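Long-range contact in tyrosine-protein kinase receptor torso (Bombyx mori, PDB 5AOQ), which serves as the insect receptor tyrosine kinase that binds prothoracicotropic hormone (PTTH) and signals through the MAPK pathway in the initiation of metamorphosis: residues 183-195 and 201-213. Sequence-based numbering, arbitrary orientation.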
loop_
_atom_site.group_PDB
_atom_site.type_symbol
_atom_site.label_atom_id
_atom_site.label_comp_id
_atom_site.label_asym_id
_atom_site.label_seq_id
_atom_site.Cartn_x
_atom_site.Cartn_y
_atom_site.Cartn_z
ATOM N N GLY A 183 9.757 -35.886 -8.231
ATOM C CA GLY A 183 9.890 -36.546 -9.515
ATOM C C GLY A 183 9.283 -35.736 -10.644
ATOM O O GLY A 183 9.742 -35.804 -11.784
ATOM N N ASP A 184 8.247 -34.963 -10.326
ATOM C CA ASP A 184 7.558 -34.153 -11.325
ATOM C C ASP A 184 8.472 -33.068 -11.887
ATOM O O ASP A 184 9.457 -32.684 -11.257
ATOM C CB ASP A 184 6.302 -33.515 -10.728
ATOM C CG ASP A 184 5.250 -34.540 -10.348
ATOM O OD1 ASP A 184 5.622 -35.694 -10.048
ATOM O OD2 ASP A 184 4.052 -34.190 -10.350
ATOM N N ARG A 185 8.128 -32.581 -13.075
ATOM C CA ARG A 185 8.910 -31.553 -13.754
ATOM C C ARG A 185 8.297 -30.173 -13.532
ATOM O O ARG A 185 9.009 -29.184 -13.356
ATOM C CB ARG A 185 8.993 -31.854 -15.252
ATOM C CG ARG A 185 9.541 -33.236 -15.579
ATOM C CD ARG A 185 9.384 -33.574 -17.055
ATOM N NE ARG A 185 10.115 -32.650 -17.922
ATOM C CZ ARG A 185 9.599 -31.550 -18.468
ATOM N NH1 ARG A 185 8.335 -31.210 -18.247
ATOM N NH2 ARG A 185 10.355 -30.784 -19.242
ATOM N N ASP A 186 6.969 -30.122 -13.540
ATOM C CA ASP A 186 6.236 -28.867 -13.423
ATOM C C ASP A 186 6.217 -28.337 -11.989
ATOM O O ASP A 186 5.266 -28.586 -11.246
ATOM C CB ASP A 186 4.801 -29.057 -13.919
ATOM C CG ASP A 186 4.729 -29.370 -15.403
ATOM O OD1 ASP A 186 5.586 -28.873 -16.163
ATOM O OD2 ASP A 186 3.810 -30.113 -15.808
ATOM N N LEU A 187 7.261 -27.602 -11.611
ATOM C CA LEU A 187 7.362 -27.042 -10.264
ATOM C C LEU A 187 7.911 -25.617 -10.248
ATOM O O LEU A 187 9.030 -25.364 -10.697
ATOM C CB LEU A 187 8.245 -27.930 -9.383
ATOM C CG LEU A 187 7.535 -29.009 -8.558
ATOM C CD1 LEU A 187 7.375 -30.305 -9.342
ATOM C CD2 LEU A 187 8.282 -29.258 -7.257
ATOM N N CYS A 188 7.106 -24.694 -9.726
ATOM C CA CYS A 188 7.540 -23.329 -9.443
ATOM C C CYS A 188 7.669 -23.166 -7.931
ATOM O O CYS A 188 7.226 -24.040 -7.183
ATOM C CB CYS A 188 6.549 -22.310 -10.008
ATOM S SG CYS A 188 6.289 -22.421 -11.793
ATOM N N PHE A 189 8.269 -22.067 -7.474
ATOM C CA PHE A 189 8.453 -21.864 -6.033
ATOM C C PHE A 189 8.341 -20.403 -5.591
ATOM O O PHE A 189 8.536 -19.481 -6.385
ATOM C CB PHE A 189 9.814 -22.416 -5.598
ATOM C CG PHE A 189 10.000 -23.877 -5.893
ATOM C CD1 PHE A 189 9.365 -24.842 -5.128
ATOM C CD2 PHE A 189 10.801 -24.286 -6.946
ATOM C CE1 PHE A 189 9.534 -26.186 -5.404
ATOM C CE2 PHE A 189 10.974 -25.627 -7.225
ATOM C CZ PHE A 189 10.339 -26.579 -6.454
ATOM N N ASP A 190 8.027 -20.219 -4.309
ATOM C CA ASP A 190 8.003 -18.903 -3.669
ATOM C C ASP A 190 8.855 -18.912 -2.402
ATOM O O ASP A 190 8.629 -19.722 -1.503
ATOM C CB ASP A 190 6.571 -18.486 -3.331
ATOM C CG ASP A 190 5.759 -18.151 -4.561
ATOM O OD1 ASP A 190 5.286 -19.088 -5.237
ATOM O OD2 ASP A 190 5.596 -16.949 -4.857
ATOM N N ILE A 191 9.823 -18.003 -2.333
ATOM C CA ILE A 191 10.817 -18.012 -1.266
ATOM C C ILE A 191 10.732 -16.775 -0.385
ATOM O O ILE A 191 10.597 -15.653 -0.882
ATOM C CB ILE A 191 12.250 -18.095 -1.834
ATOM C CG1 ILE A 191 12.385 -19.285 -2.784
ATOM C CG2 ILE A 191 13.278 -18.171 -0.707
ATOM C CD1 ILE A 191 11.999 -18.967 -4.214
ATOM N N ALA A 192 10.815 -16.995 0.925
ATOM C CA ALA A 192 10.902 -15.906 1.893
ATOM C C ALA A 192 12.040 -16.178 2.873
ATOM O O ALA A 192 12.161 -17.287 3.382
ATOM C CB ALA A 192 9.587 -15.745 2.633
ATOM N N ASN A 193 12.873 -15.173 3.132
ATOM C CA ASN A 193 14.005 -15.330 4.042
ATOM C C ASN A 193 14.172 -14.140 4.978
ATOM O O ASN A 193 14.052 -12.984 4.559
ATOM C CB ASN A 193 15.298 -15.547 3.255
ATOM C CG ASN A 193 16.500 -15.761 4.155
ATOM O OD1 ASN A 193 16.438 -16.524 5.120
ATOM N ND2 ASN A 193 17.601 -15.088 3.845
ATOM N N ILE A 194 14.455 -14.435 6.244
ATOM C CA ILE A 194 14.643 -13.401 7.255
ATOM C C ILE A 194 15.723 -13.807 8.260
ATOM O O ILE A 194 15.917 -14.995 8.530
ATOM C CB ILE A 194 13.313 -13.106 7.995
ATOM C CG1 ILE A 194 13.470 -11.957 8.997
ATOM C CG2 ILE A 194 12.802 -14.359 8.699
ATOM C CD1 ILE A 194 13.840 -10.628 8.370
ATOM N N CYS A 195 16.424 -12.813 8.802
ATOM C CA CYS A 195 17.440 -13.040 9.828
ATOM C C CYS A 195 17.274 -12.062 10.985
ATOM O O CYS A 195 16.647 -11.015 10.833
ATOM C CB CYS A 195 18.845 -12.906 9.242
ATOM S SG CYS A 195 19.261 -14.116 7.974
ATOM N N LYS A 201 14.002 -10.692 2.858
ATOM C CA LYS A 201 14.132 -10.829 1.411
ATOM C C LYS A 201 13.181 -11.899 0.889
ATOM O O LYS A 201 13.081 -12.983 1.461
ATOM C CB LYS A 201 15.572 -11.172 1.022
ATOM C CG LYS A 201 15.766 -11.390 -0.473
ATOM C CD LYS A 201 17.225 -11.612 -0.834
ATOM C CE LYS A 201 17.382 -11.897 -2.320
ATOM N NZ LYS A 201 18.805 -12.083 -2.716
ATOM N N HIS A 202 12.492 -11.587 -0.203
ATOM C CA HIS A 202 11.509 -12.495 -0.782
ATOM C C HIS A 202 11.698 -12.600 -2.288
ATOM O O HIS A 202 12.135 -11.647 -2.933
ATOM C CB HIS A 202 10.093 -12.018 -0.457
ATOM C CG HIS A 202 9.808 -10.622 -0.920
ATOM N ND1 HIS A 202 10.067 -9.514 -0.142
ATOM C CD2 HIS A 202 9.290 -10.155 -2.080
ATOM C CE1 HIS A 202 9.719 -8.424 -0.803
ATOM N NE2 HIS A 202 9.245 -8.786 -1.982
ATOM N N ALA A 203 11.374 -13.764 -2.846
ATOM C CA ALA A 203 11.538 -13.989 -4.278
ATOM C C ALA A 203 10.546 -15.018 -4.809
ATOM O O ALA A 203 9.935 -15.763 -4.042
ATOM C CB ALA A 203 12.961 -14.429 -4.580
ATOM N N LYS A 204 10.395 -15.043 -6.130
ATOM C CA LYS A 204 9.487 -15.967 -6.800
ATOM C C LYS A 204 10.222 -16.705 -7.919
ATOM O O LYS A 204 10.614 -16.098 -8.916
ATOM C CB LYS A 204 8.277 -15.207 -7.348
ATOM C CG LYS A 204 7.202 -16.080 -7.974
ATOM C CD LYS A 204 6.108 -15.237 -8.627
ATOM C CE LYS A 204 5.366 -14.385 -7.603
ATOM N NZ LYS A 204 4.220 -13.650 -8.201
ATOM N N ILE A 205 10.402 -18.013 -7.749
ATOM C CA ILE A 205 11.169 -18.815 -8.698
ATOM C C ILE A 205 10.279 -19.480 -9.744
ATOM O O ILE A 205 9.429 -20.319 -9.424
ATOM C CB ILE A 205 12.016 -19.895 -7.972
ATOM C CG1 ILE A 205 13.232 -19.235 -7.314
ATOM C CG2 ILE A 205 12.483 -20.984 -8.944
ATOM C CD1 ILE A 205 14.162 -20.186 -6.566
ATOM N N TRP A 206 10.494 -19.081 -10.996
ATOM C CA TRP A 206 9.840 -19.683 -12.150
ATOM C C TRP A 206 10.347 -21.114 -12.315
ATOM O O TRP A 206 11.343 -21.486 -11.701
ATOM C CB TRP A 206 10.123 -18.855 -13.408
ATOM C CG TRP A 206 9.768 -17.411 -13.272
ATOM C CD1 TRP A 206 10.621 -16.377 -13.021
ATOM C CD2 TRP A 206 8.461 -16.838 -13.378
ATOM N NE1 TRP A 206 9.925 -15.195 -12.965
ATOM C CE2 TRP A 206 8.597 -15.450 -13.180
ATOM C CE3 TRP A 206 7.189 -17.365 -13.620
ATOM C CZ2 TRP A 206 7.509 -14.582 -13.217
ATOM C CZ3 TRP A 206 6.111 -16.502 -13.656
ATOM C CH2 TRP A 206 6.277 -15.126 -13.456
ATOM N N PRO A 207 9.672 -21.928 -13.146
ATOM C CA PRO A 207 10.081 -23.337 -13.151
ATOM C C PRO A 207 11.457 -23.556 -13.778
ATOM O O PRO A 207 11.660 -23.236 -14.949
ATOM C CB PRO A 207 8.985 -24.018 -13.975
ATOM C CG PRO A 207 8.455 -22.956 -14.861
ATOM C CD PRO A 207 8.646 -21.642 -14.165
ATOM N N THR A 208 12.383 -24.092 -12.988
ATOM C CA THR A 208 13.732 -24.394 -13.455
ATOM C C THR A 208 14.051 -25.868 -13.248
ATOM O O THR A 208 13.323 -26.578 -12.553
ATOM C CB THR A 208 14.791 -23.546 -12.722
ATOM O OG1 THR A 208 14.788 -23.873 -11.327
ATOM C CG2 THR A 208 14.508 -22.063 -12.894
ATOM N N ALA A 209 15.144 -26.323 -13.852
ATOM C CA ALA A 209 15.593 -27.698 -13.685
ATOM C C ALA A 209 15.981 -27.943 -12.234
ATOM O O ALA A 209 15.675 -28.992 -11.665
ATOM C CB ALA A 209 16.762 -27.993 -14.609
ATOM N N HIS A 210 16.660 -26.964 -11.643
ATOM C CA HIS A 210 17.071 -27.036 -10.246
ATOM C C HIS A 210 16.992 -25.645 -9.617
ATOM O O HIS A 210 17.737 -24.746 -10.007
ATOM C CB HIS A 210 18.487 -27.601 -10.129
ATOM C CG HIS A 210 18.688 -28.877 -10.886
ATOM N ND1 HIS A 210 18.205 -30.089 -10.440
ATOM C CD2 HIS A 210 19.308 -29.129 -12.063
ATOM C CE1 HIS A 210 18.524 -31.034 -11.307
ATOM N NE2 HIS A 210 19.195 -30.478 -12.301
ATOM N N PRO A 211 16.088 -25.460 -8.639
ATOM C CA PRO A 211 15.916 -24.126 -8.055
ATOM C C PRO A 211 17.080 -23.712 -7.165
ATOM O O PRO A 211 17.730 -24.562 -6.556
ATOM C CB PRO A 211 14.633 -24.271 -7.235
ATOM C CG PRO A 211 14.610 -25.701 -6.845
ATOM C CD PRO A 211 15.198 -26.450 -8.008
ATOM N N SER A 212 17.331 -22.410 -7.097
ATOM C CA SER A 212 18.399 -21.870 -6.267
ATOM C C SER A 212 18.023 -20.476 -5.799
ATOM O O SER A 212 17.396 -19.717 -6.538
ATOM C CB SER A 212 19.719 -21.831 -7.040
ATOM O OG SER A 212 19.613 -20.995 -8.179
ATOM N N PHE A 213 18.410 -20.141 -4.572
ATOM C CA PHE A 213 18.076 -18.844 -3.998
ATOM C C PHE A 213 19.291 -18.185 -3.365
ATOM O O PHE A 213 19.916 -18.749 -2.470
ATOM C CB PHE A 213 16.964 -18.997 -2.961
ATOM C CG PHE A 213 16.535 -17.701 -2.339
ATOM C CD1 PHE A 213 15.841 -16.760 -3.079
ATOM C CD2 PHE A 213 16.818 -17.425 -1.014
ATOM C CE1 PHE A 213 15.442 -15.566 -2.511
ATOM C CE2 PHE A 213 16.418 -16.234 -0.439
ATOM C CZ PHE A 213 15.732 -15.303 -1.189
#
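One face of the Phe213 ring carries CG2 of Ile191, which sits 3.5 Å from the ring centroid and 5° off its normal, a CH-pi contact. At the Phe189 ring, CG2 of Ile205 lies at the edge, and CE2 meets CG of Pro211 obliquely; Trp179 adds an edge-to-face contact. These side chains lie between the two sheets of the second fibronectin type III domain of the extracellular region. There the antiparallel hairpin of strands 189-195 and 198-205 packs against the sheet of strand 212-218. Phe213 reaches across with CG anti to its backbone N (chi1 -179°), which lays the ring over Ile191 and near CB of Asn193. A serine in its place would probably open a gap beside Ile191 and cost CG2 of that residue the CH-pi contact. Six backbone hydrogen bonds, two in each of the pairs Phe189-Ile205, Ile191-Ala203 and Asn193-Lys201, join the strands. The other face of this hairpin bears Asp190, Ala192, His202 and Lys204. Asp190 and Lys204, both implicated in PTTH binding, run side by side; OD2 of Asp190 lies 3.6 Å from CG of Lys204, but 4.9 Å from its NZ. Their salt bridges go to Arg73 and Glu109 respectively. His202 stacks on Phe34 of the hormone chain. At the hairpin's open end, Cys188, disulfide-bonded to Cys66, sets SG 3.4 Å from CD of Pro207.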